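PDB 3IN6: FMN-binding protein from Syntrophomonas wolfei subsp. wolfei, which binds flavin mononucleotide at the interface between its two subunits, as a flavoprotein whose reaction is not established. Local coordinates for residues L25-Y30 and V51-G56; T34-D39 and K79-V84; R97-L102 and I137-P142. All blocks are in the same frame, centred on the assembly; numbering follows the deposited sequence.

Contact 1: residues L25-Y30 and V51-G56; sequences LINANY and VLEMIG. With FMN (flavin mononucleotide), chain C.
I26 and L52 form the apolar half of this contact, their side chains passing obliquely with CG2 of I26 3.9 Å from CB of L52. Both methyl-bearing branches of I26 are used: CG2, anti to the backbone N, leans on CB and CD1 of L52, while CD1 reaches the same L52 CD1. CG2 also lies against the backbone of M54, a selenomethionine. The polar half belongs to two asparagines, N27 in the last turn of helix 2-28 and N29 just beyond it. N27 lays its carboxamide along the strand: OD1 accepts from M54 N at 2.6 Å, nearly straight (169°) and on an in-plane lone pair, and ND2 gives a weak bond to M54 O. A water donating to M54 O adds a further grip there. N29, which leaves the helix with positive phi (60°), splits the hydrogens of ND2 between I26 O at 2.7 Å and L52 O at 2.8 Å. Both acceptors lie in its amide plane, which should fix the rotation of the group. Its OD1 takes weak bonds from L52 N and from R118. V51 N donates to O4 of the flavin at 2.7 Å. Strand 52-55 pairs with strand 59-64 along one edge; along the other, asparagine side chains from a helix end take the place of a neighbouring strand, beside the flavin site of a fold consistent with the FMN-binding split barrel.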
# COMPACT_ATOMS: atom_id res chain seq x y z
N LEU A 25 -11.37 11.75 2.37
CA LEU A 25 -9.98 11.35 2.62
C LEU A 25 -9.09 11.51 1.38
O LEU A 25 -7.96 11.92 1.50
CB LEU A 25 -9.93 9.91 3.17
CG LEU A 25 -10.53 9.73 4.56
CD1 LEU A 25 -10.80 8.27 4.88
CD2 LEU A 25 -9.62 10.34 5.61
N ILE A 26 -9.59 11.17 0.20
CA ILE A 26 -8.80 11.35 -1.00
C ILE A 26 -8.54 12.84 -1.25
O ILE A 26 -7.39 13.27 -1.39
CB ILE A 26 -9.47 10.73 -2.25
CG1 ILE A 26 -9.46 9.20 -2.15
CG2 ILE A 26 -8.73 11.15 -3.52
CD1 ILE A 26 -8.06 8.57 -2.24
N ASN A 27 -9.60 13.63 -1.28
CA ASN A 27 -9.45 15.04 -1.61
C ASN A 27 -8.66 15.86 -0.57
O ASN A 27 -8.12 16.91 -0.91
CB ASN A 27 -10.81 15.66 -1.92
CG ASN A 27 -11.42 15.11 -3.20
OD1 ASN A 27 -10.72 14.53 -4.05
ND2 ASN A 27 -12.72 15.32 -3.36
N ALA A 28 -8.56 15.37 0.67
CA ALA A 28 -7.74 16.05 1.71
C ALA A 28 -6.24 16.00 1.37
O ALA A 28 -5.48 16.84 1.82
CB ALA A 28 -7.99 15.43 3.07
N ASN A 29 -5.84 15.00 0.58
CA ASN A 29 -4.45 14.83 0.14
C ASN A 29 -3.46 14.66 1.31
O ASN A 29 -2.50 15.41 1.44
CB ASN A 29 -4.01 15.98 -0.80
CG ASN A 29 -4.70 15.93 -2.18
OD1 ASN A 29 -4.32 16.68 -3.07
ND2 ASN A 29 -5.68 15.06 -2.35
N TYR A 30 -3.71 13.68 2.16
CA TYR A 30 -2.79 13.42 3.27
C TYR A 30 -1.49 12.81 2.74
O TYR A 30 -1.49 12.11 1.71
CB TYR A 30 -3.42 12.46 4.30
CG TYR A 30 -4.54 13.06 5.11
CD1 TYR A 30 -4.27 13.88 6.19
CD2 TYR A 30 -5.86 12.77 4.82
CE1 TYR A 30 -5.30 14.42 6.94
CE2 TYR A 30 -6.89 13.29 5.56
CZ TYR A 30 -6.61 14.11 6.63
OH TYR A 30 -7.63 14.65 7.35
N VAL A 51 -1.06 13.90 -4.72
CA VAL A 51 -1.66 14.97 -5.55
C VAL A 51 -2.86 14.37 -6.29
O VAL A 51 -2.78 14.03 -7.49
CB VAL A 51 -0.66 15.62 -6.51
CG1 VAL A 51 -1.34 16.78 -7.26
CG2 VAL A 51 0.54 16.14 -5.75
N LEU A 52 -3.97 14.26 -5.56
CA LEU A 52 -5.18 13.57 -6.05
C LEU A 52 -6.48 14.33 -5.87
O LEU A 52 -6.61 15.20 -5.00
CB LEU A 52 -5.41 12.30 -5.22
CG LEU A 52 -4.39 11.19 -5.13
CD1 LEU A 52 -4.96 10.13 -4.21
CD2 LEU A 52 -4.07 10.62 -6.53
N GLU A 53 -7.47 13.89 -6.64
CA GLU A 53 -8.83 14.42 -6.55
C GLU A 53 -9.85 13.40 -7.05
O GLU A 53 -9.69 12.80 -8.13
CB GLU A 53 -8.93 15.72 -7.35
CG GLU A 53 -10.26 16.42 -7.20
CD GLU A 53 -10.25 17.81 -7.81
OE1 GLU A 53 -9.17 18.40 -7.97
OE2 GLU A 53 -11.34 18.33 -8.09
N MSE A 54 -10.89 13.19 -6.25
CA MSE A 54 -12.01 12.32 -6.62
C MSE A 54 -13.13 13.22 -7.17
O MSE A 54 -13.47 14.24 -6.55
CB MSE A 54 -12.48 11.49 -5.44
CG MSE A 54 -13.81 10.80 -5.63
SE MSE A 54 -14.06 9.57 -4.15
CE MSE A 54 -15.93 9.08 -4.40
N ILE A 55 -13.63 12.86 -8.35
CA ILE A 55 -14.67 13.60 -9.06
C ILE A 55 -15.88 12.67 -9.19
O ILE A 55 -15.75 11.52 -9.62
CB ILE A 55 -14.17 14.03 -10.48
CG1 ILE A 55 -12.92 14.92 -10.36
CG2 ILE A 55 -15.25 14.75 -11.26
CD1 ILE A 55 -12.15 15.07 -11.64
N GLY A 56 -17.04 13.17 -8.78
CA GLY A 56 -18.27 12.38 -8.82
C GLY A 56 -18.17 11.21 -7.86
O GLY A 56 -17.69 11.35 -6.72
N1 FMN C . 4.58 11.29 -7.10
C2 FMN C . 3.62 11.44 -8.09
O2 FMN C . 3.88 11.16 -9.26
N3 FMN C . 2.36 11.92 -7.74
C4 FMN C . 2.05 12.25 -6.43
O4 FMN C . 0.92 12.68 -6.16
C4A FMN C . 3.04 12.11 -5.44
N5 FMN C . 2.78 12.45 -4.12
C5A FMN C . 3.75 12.30 -3.13
C6 FMN C . 3.44 12.64 -1.80
C7 FMN C . 4.40 12.50 -0.80
C7M FMN C . 4.05 12.87 0.61
C8 FMN C . 5.68 12.02 -1.12
C8M FMN C . 6.73 11.85 -0.05
C9 FMN C . 5.99 11.67 -2.44
C9A FMN C . 5.02 11.82 -3.46
N10 FMN C . 5.29 11.48 -4.80
C10 FMN C . 4.31 11.63 -5.78
C1' FMN C . 6.65 10.97 -5.21
C2' FMN C . 6.71 9.45 -5.35
O2' FMN C . 6.26 8.82 -4.17
C3' FMN C . 8.14 9.03 -5.70
O3' FMN C . 8.41 9.45 -7.03
C4' FMN C . 8.41 7.53 -5.55
O4' FMN C . 9.80 7.29 -5.63
C5' FMN C . 7.72 6.71 -6.63
O5' FMN C . 7.95 5.34 -6.38
P FMN C . 7.98 4.25 -7.57
O1P FMN C . 9.21 4.41 -8.43
O2P FMN C . 6.77 4.35 -8.48
O3P FMN C . 8.07 2.95 -6.85
O HOH W 1 -15.67 15.24 -5.06

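Contact 2: residues T34-D39 and K79-V84; sequences TLSTVD and KGVFMV
L35 sets its CD1 methyl squarely over the ring of F82, 3.8 Å from the centroid and only 4° off the normal, a CH-pi contact in textbook form. The leucine reaches it with CG anti to its backbone N (chi1 172°), and CB and CD2 then follow the CE1 and CZ margin of the same ring. F82 also makes an edge-to-face pair with F135. Beside the ring, G80 suits the crowding: a beta carbon there would come tightly against both L35 CD1 and S36 O. The sheet's other face is more polar. T34 holds OG1 between its backbone N and carbonyl carbon (chi1 68°), where it meets a water at 2.7 Å; the same water bonds S36 OG and donates to V81 O. S36 CB rests 3.8 Å from V81 CG1, and S36 OG also bonds its counterpart, S36 of the second subunit. T34 with M83 and S36 with V81 are hydrogen-bonded pairs; farther on, a water bridges V38 N and K79 O. The result is an antiparallel ladder inside the sheet, with an aromatic-aliphatic core on the L35 and F82 face and the subunit interface on the T34 and S36 face, consistent with a dimeric FMN-binding split barrel.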
# COMPACT_ATOMS: atom_id res chain seq x y z
N THR A 34 -1.30 6.20 -0.40
CA THR A 34 -0.49 5.39 -1.31
C THR A 34 -1.29 4.78 -2.45
O THR A 34 -2.53 4.70 -2.37
CB THR A 34 0.16 4.18 -0.57
OG1 THR A 34 -0.86 3.24 -0.16
CG2 THR A 34 1.01 4.63 0.61
N LEU A 35 -0.56 4.35 -3.49
CA LEU A 35 -1.14 3.67 -4.67
C LEU A 35 -0.32 2.40 -4.89
O LEU A 35 0.89 2.45 -5.13
CB LEU A 35 -1.13 4.58 -5.91
CG LEU A 35 -1.53 3.92 -7.26
CD1 LEU A 35 -2.94 3.35 -7.16
CD2 LEU A 35 -1.45 4.93 -8.45
N SER A 36 -0.97 1.25 -4.76
CA SER A 36 -0.30 -0.01 -4.94
C SER A 36 -0.65 -0.46 -6.36
O SER A 36 -1.81 -0.36 -6.77
CB SER A 36 -0.73 -1.03 -3.87
OG SER A 36 -0.40 -0.60 -2.57
N THR A 37 0.36 -0.93 -7.09
CA THR A 37 0.23 -1.36 -8.50
C THR A 37 0.91 -2.71 -8.72
O THR A 37 1.48 -3.25 -7.79
CB THR A 37 0.84 -0.30 -9.46
OG1 THR A 37 2.24 -0.11 -9.16
CG2 THR A 37 0.09 1.06 -9.34
N VAL A 38 0.83 -3.25 -9.94
CA VAL A 38 1.41 -4.55 -10.28
C VAL A 38 1.79 -4.59 -11.76
O VAL A 38 1.19 -3.87 -12.56
CB VAL A 38 0.39 -5.71 -10.04
CG1 VAL A 38 -0.80 -5.59 -10.97
CG2 VAL A 38 1.06 -7.08 -10.20
N ASP A 39 2.81 -5.39 -12.12
CA ASP A 39 3.19 -5.59 -13.52
C ASP A 39 2.69 -6.94 -14.03
O ASP A 39 2.09 -7.70 -13.26
CB ASP A 39 4.71 -5.43 -13.77
CG ASP A 39 5.55 -6.63 -13.31
OD1 ASP A 39 5.05 -7.59 -12.68
OD2 ASP A 39 6.75 -6.60 -13.62
N LYS A 79 -4.28 -1.87 -13.31
CA LYS A 79 -4.97 -2.04 -12.04
C LYS A 79 -4.23 -1.52 -10.83
O LYS A 79 -3.02 -1.54 -10.79
CB LYS A 79 -5.38 -3.50 -11.84
CG LYS A 79 -6.29 -4.00 -12.98
CD LYS A 79 -7.19 -5.16 -12.57
CE LYS A 79 -7.82 -5.84 -13.80
NZ LYS A 79 -8.60 -7.05 -13.43
N GLY A 80 -4.97 -1.02 -9.86
CA GLY A 80 -4.35 -0.47 -8.65
C GLY A 80 -5.30 -0.30 -7.49
O GLY A 80 -6.50 -0.56 -7.59
N VAL A 81 -4.74 0.11 -6.36
CA VAL A 81 -5.56 0.41 -5.21
C VAL A 81 -4.94 1.53 -4.39
O VAL A 81 -3.78 1.46 -4.00
CB VAL A 81 -5.80 -0.83 -4.29
CG1 VAL A 81 -4.47 -1.47 -3.77
CG2 VAL A 81 -6.72 -0.43 -3.12
N PHE A 82 -5.73 2.57 -4.16
CA PHE A 82 -5.31 3.66 -3.33
C PHE A 82 -5.70 3.33 -1.92
O PHE A 82 -6.71 2.65 -1.68
CB PHE A 82 -6.03 4.96 -3.66
CG PHE A 82 -5.54 5.64 -4.90
CD1 PHE A 82 -4.43 6.48 -4.85
CD2 PHE A 82 -6.22 5.49 -6.09
CE1 PHE A 82 -4.00 7.13 -5.98
CE2 PHE A 82 -5.79 6.15 -7.22
CZ PHE A 82 -4.68 6.97 -7.17
N MSE A 83 -4.88 3.78 -0.98
CA MSE A 83 -5.21 3.66 0.40
C MSE A 83 -4.81 4.92 1.10
O MSE A 83 -3.73 5.44 0.86
CB MSE A 83 -4.52 2.49 1.11
CG MSE A 83 -4.85 2.49 2.65
SE MSE A 83 -4.21 1.03 3.72
CE MSE A 83 -5.66 -0.22 3.60
N VAL A 84 -5.71 5.42 1.94
CA VAL A 84 -5.42 6.54 2.84
C VAL A 84 -5.53 5.90 4.21
O VAL A 84 -6.47 5.11 4.44
CB VAL A 84 -6.43 7.67 2.76
CG1 VAL A 84 -6.17 8.73 3.89
CG2 VAL A 84 -6.42 8.31 1.39
O HOH W 2 -1.82 1.37 -1.90
O HOH W 3 -0.75 -1.61 -12.24

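Contact 3: residues R97-L102 and I137-P142; sequences RVYVEL and IVKILP. With FMN (flavin mononucleotide), chain E.
Y99, L141 and R97 make the tightly packed end of this contact. L141 crosses the tyrosine obliquely, its CD1 3.7 Å from Y99 OH, and that hydroxyl bonds N45 of the second subunit. R97 turns NE and NH2 together to P142 O, each at 3.0 Å, a side-on grip by two bent bonds (135° and 136°) with the oxygen tilted from the guanidinium plane. Its NH1 donates to O2P of the flavin phosphate at 3.1 Å and also bonds I46 O of the second subunit. Y99 OH lies above one face of the same group, toward its rim. A leucine in place of R97 would probably leave P142 O without its two donors and the phosphate without this partner. On the opposite face of the sheet, V98 CG1 packs on I137 CG2, and V98 and I140 are covered by helix 2-28. The passage to the solvent side runs through K139, itself exposed, which extends alongside Y99 on the same face of the sheet. Its bend at chi3 (66°) folds the chain over the ring: CE sits 3.7 Å from the centroid of Y99, and NZ, 4.3 Å from it, adds a cation-pi interaction. Beyond, the contact thins, and exposed V138 touches E101 through CG2, 3.8 Å from E101 CG. Here the register slips by one: V138 and K139 both face Y99, whose O takes a firm bond from V138 N at 2.8 Å and a weak one from K139 N. That is a classic beta bulge in an antiparallel pair, and the regular end beyond it supplies an arginine of the FMN phosphate site, shared between two subunits.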
# COMPACT_ATOMS: atom_id res chain seq x y z
N ARG A 97 -9.92 2.35 1.47
CA ARG A 97 -9.26 1.69 0.35
C ARG A 97 -10.12 1.91 -0.85
O ARG A 97 -11.31 1.59 -0.83
CB ARG A 97 -9.10 0.20 0.59
CG ARG A 97 -8.01 -0.15 1.56
CD ARG A 97 -7.91 -1.65 1.78
NE ARG A 97 -9.11 -2.23 2.38
CZ ARG A 97 -9.25 -3.52 2.69
NH1 ARG A 97 -8.26 -4.38 2.47
NH2 ARG A 97 -10.37 -3.96 3.23
N VAL A 98 -9.52 2.48 -1.90
CA VAL A 98 -10.23 2.72 -3.14
C VAL A 98 -9.55 1.97 -4.28
O VAL A 98 -8.42 2.30 -4.67
CB VAL A 98 -10.27 4.22 -3.47
CG1 VAL A 98 -11.13 4.46 -4.67
CG2 VAL A 98 -10.77 5.07 -2.26
N TYR A 99 -10.25 0.98 -4.84
CA TYR A 99 -9.75 0.15 -5.94
C TYR A 99 -10.08 0.76 -7.27
O TYR A 99 -11.23 1.12 -7.54
CB TYR A 99 -10.33 -1.26 -5.85
CG TYR A 99 -9.98 -1.95 -4.56
CD1 TYR A 99 -10.67 -1.67 -3.39
CD2 TYR A 99 -8.98 -2.90 -4.51
CE1 TYR A 99 -10.37 -2.29 -2.23
CE2 TYR A 99 -8.66 -3.52 -3.32
CZ TYR A 99 -9.37 -3.22 -2.19
OH TYR A 99 -9.09 -3.82 -0.99
N VAL A 100 -9.08 0.80 -8.16
CA VAL A 100 -9.20 1.52 -9.39
C VAL A 100 -8.66 0.79 -10.64
O VAL A 100 -7.92 -0.18 -10.56
CB VAL A 100 -8.42 2.85 -9.28
CG1 VAL A 100 -9.01 3.79 -8.20
CG2 VAL A 100 -6.92 2.57 -8.99
N GLU A 101 -9.05 1.32 -11.78
CA GLU A 101 -8.52 0.88 -13.07
C GLU A 101 -8.19 2.12 -13.88
O GLU A 101 -8.99 3.04 -13.92
CB GLU A 101 -9.52 0.03 -13.82
CG GLU A 101 -9.81 -1.28 -13.15
CD GLU A 101 -10.75 -2.17 -13.96
OE1 GLU A 101 -11.28 -1.72 -15.01
OE2 GLU A 101 -10.96 -3.33 -13.53
N LEU A 102 -7.03 2.14 -14.52
CA LEU A 102 -6.64 3.29 -15.33
C LEU A 102 -7.53 3.45 -16.54
O LEU A 102 -7.65 2.55 -17.34
CB LEU A 102 -5.19 3.17 -15.79
CG LEU A 102 -4.59 4.41 -16.47
CD1 LEU A 102 -4.47 5.58 -15.48
CD2 LEU A 102 -3.25 4.04 -17.04
N ILE A 137 -13.20 4.30 -10.57
CA ILE A 137 -13.32 3.65 -9.27
C ILE A 137 -14.13 2.39 -9.47
O ILE A 137 -15.23 2.42 -10.00
CB ILE A 137 -14.04 4.51 -8.24
CG1 ILE A 137 -13.25 5.79 -7.92
CG2 ILE A 137 -14.28 3.68 -6.98
CD1 ILE A 137 -13.98 6.73 -7.05
N VAL A 138 -13.59 1.28 -8.98
CA VAL A 138 -14.18 -0.04 -9.17
C VAL A 138 -14.81 -0.62 -7.90
O VAL A 138 -15.77 -1.40 -7.97
CB VAL A 138 -13.10 -0.96 -9.78
CG1 VAL A 138 -13.29 -2.40 -9.38
CG2 VAL A 138 -13.08 -0.79 -11.31
N LYS A 139 -14.28 -0.24 -6.74
CA LYS A 139 -14.76 -0.72 -5.45
C LYS A 139 -14.13 0.13 -4.35
O LYS A 139 -13.00 0.64 -4.53
CB LYS A 139 -14.36 -2.19 -5.28
CG LYS A 139 -14.78 -2.85 -3.96
CD LYS A 139 -14.36 -4.32 -3.89
CE LYS A 139 -12.83 -4.49 -3.84
NZ LYS A 139 -12.38 -5.92 -3.87
N ILE A 140 -14.84 0.30 -3.24
CA ILE A 140 -14.34 1.05 -2.07
C ILE A 140 -14.57 0.19 -0.82
O ILE A 140 -15.68 -0.24 -0.56
CB ILE A 140 -15.07 2.39 -1.88
CG1 ILE A 140 -14.87 3.28 -3.10
CG2 ILE A 140 -14.58 3.10 -0.56
CD1 ILE A 140 -15.60 4.65 -3.02
N LEU A 141 -13.52 -0.08 -0.05
CA LEU A 141 -13.69 -0.89 1.14
C LEU A 141 -13.15 -0.13 2.33
O LEU A 141 -12.31 0.74 2.17
CB LEU A 141 -13.01 -2.26 1.01
CG LEU A 141 -13.60 -3.26 0.00
CD1 LEU A 141 -12.67 -4.47 -0.15
CD2 LEU A 141 -15.05 -3.70 0.40
N PRO A 142 -13.66 -0.45 3.52
CA PRO A 142 -13.10 0.17 4.73
C PRO A 142 -11.67 -0.37 4.92
O PRO A 142 -11.31 -1.35 4.27
CB PRO A 142 -13.99 -0.36 5.86
CG PRO A 142 -15.19 -0.93 5.20
CD PRO A 142 -14.77 -1.36 3.83
N1 FMN E . -4.51 -9.05 10.06
C2 FMN E . -3.61 -10.08 9.98
O2 FMN E . -3.96 -11.14 9.45
N3 FMN E . -2.32 -9.91 10.48
C4 FMN E . -1.95 -8.71 11.06
O4 FMN E . -0.81 -8.56 11.51
C4A FMN E . -2.86 -7.67 11.14
N5 FMN E . -2.50 -6.47 11.73
C5A FMN E . -3.42 -5.44 11.81
C6 FMN E . -3.02 -4.24 12.40
C7 FMN E . -3.91 -3.18 12.50
C7M FMN E . -3.45 -1.90 13.14
C8 FMN E . -5.20 -3.32 12.00
C8M FMN E . -6.17 -2.17 12.09
C9 FMN E . -5.60 -4.51 11.39
C9A FMN E . -4.71 -5.59 11.30
N10 FMN E . -5.07 -6.81 10.70
C10 FMN E . -4.15 -7.84 10.64
C1' FMN E . -6.46 -7.06 10.14
C2' FMN E . -6.54 -6.95 8.62
O2' FMN E . -6.07 -5.70 8.20
C3' FMN E . -7.99 -7.17 8.17
O3' FMN E . -8.29 -8.54 8.37
C4' FMN E . -8.25 -6.74 6.72
O4' FMN E . -9.63 -6.63 6.45
C5' FMN E . -7.67 -7.73 5.74
O5' FMN E . -7.86 -7.26 4.43
P FMN E . -8.06 -8.27 3.19
O1P FMN E . -6.82 -9.13 3.05
O2P FMN E . -8.25 -7.43 1.95
O3P FMN E . -9.29 -9.15 3.39

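In the fold
The three contacts sample one antiparallel sheet from outermost strand to centre. Contacts 1 and 2 are buried and contact 3 only partly so. Contact 1 is the exception in kind: a helix end meets a strand through asparagine amides, whereas contacts 2 and 3 are strand ladders. Strands 79-87 and 92-106 are neighbours, with a probable hydrogen bond from F82 N to V98 O, so contacts 2 and 3 run into each other. Contact 1 joins contact 2 where L52 meets F82, and contact 3 where M54 meets I137. Their chemistry follows position: contacts 2 and 3 both touch the second subunit, while contacts 1 and 3 reach opposite ends, ring and phosphate, of different flavins.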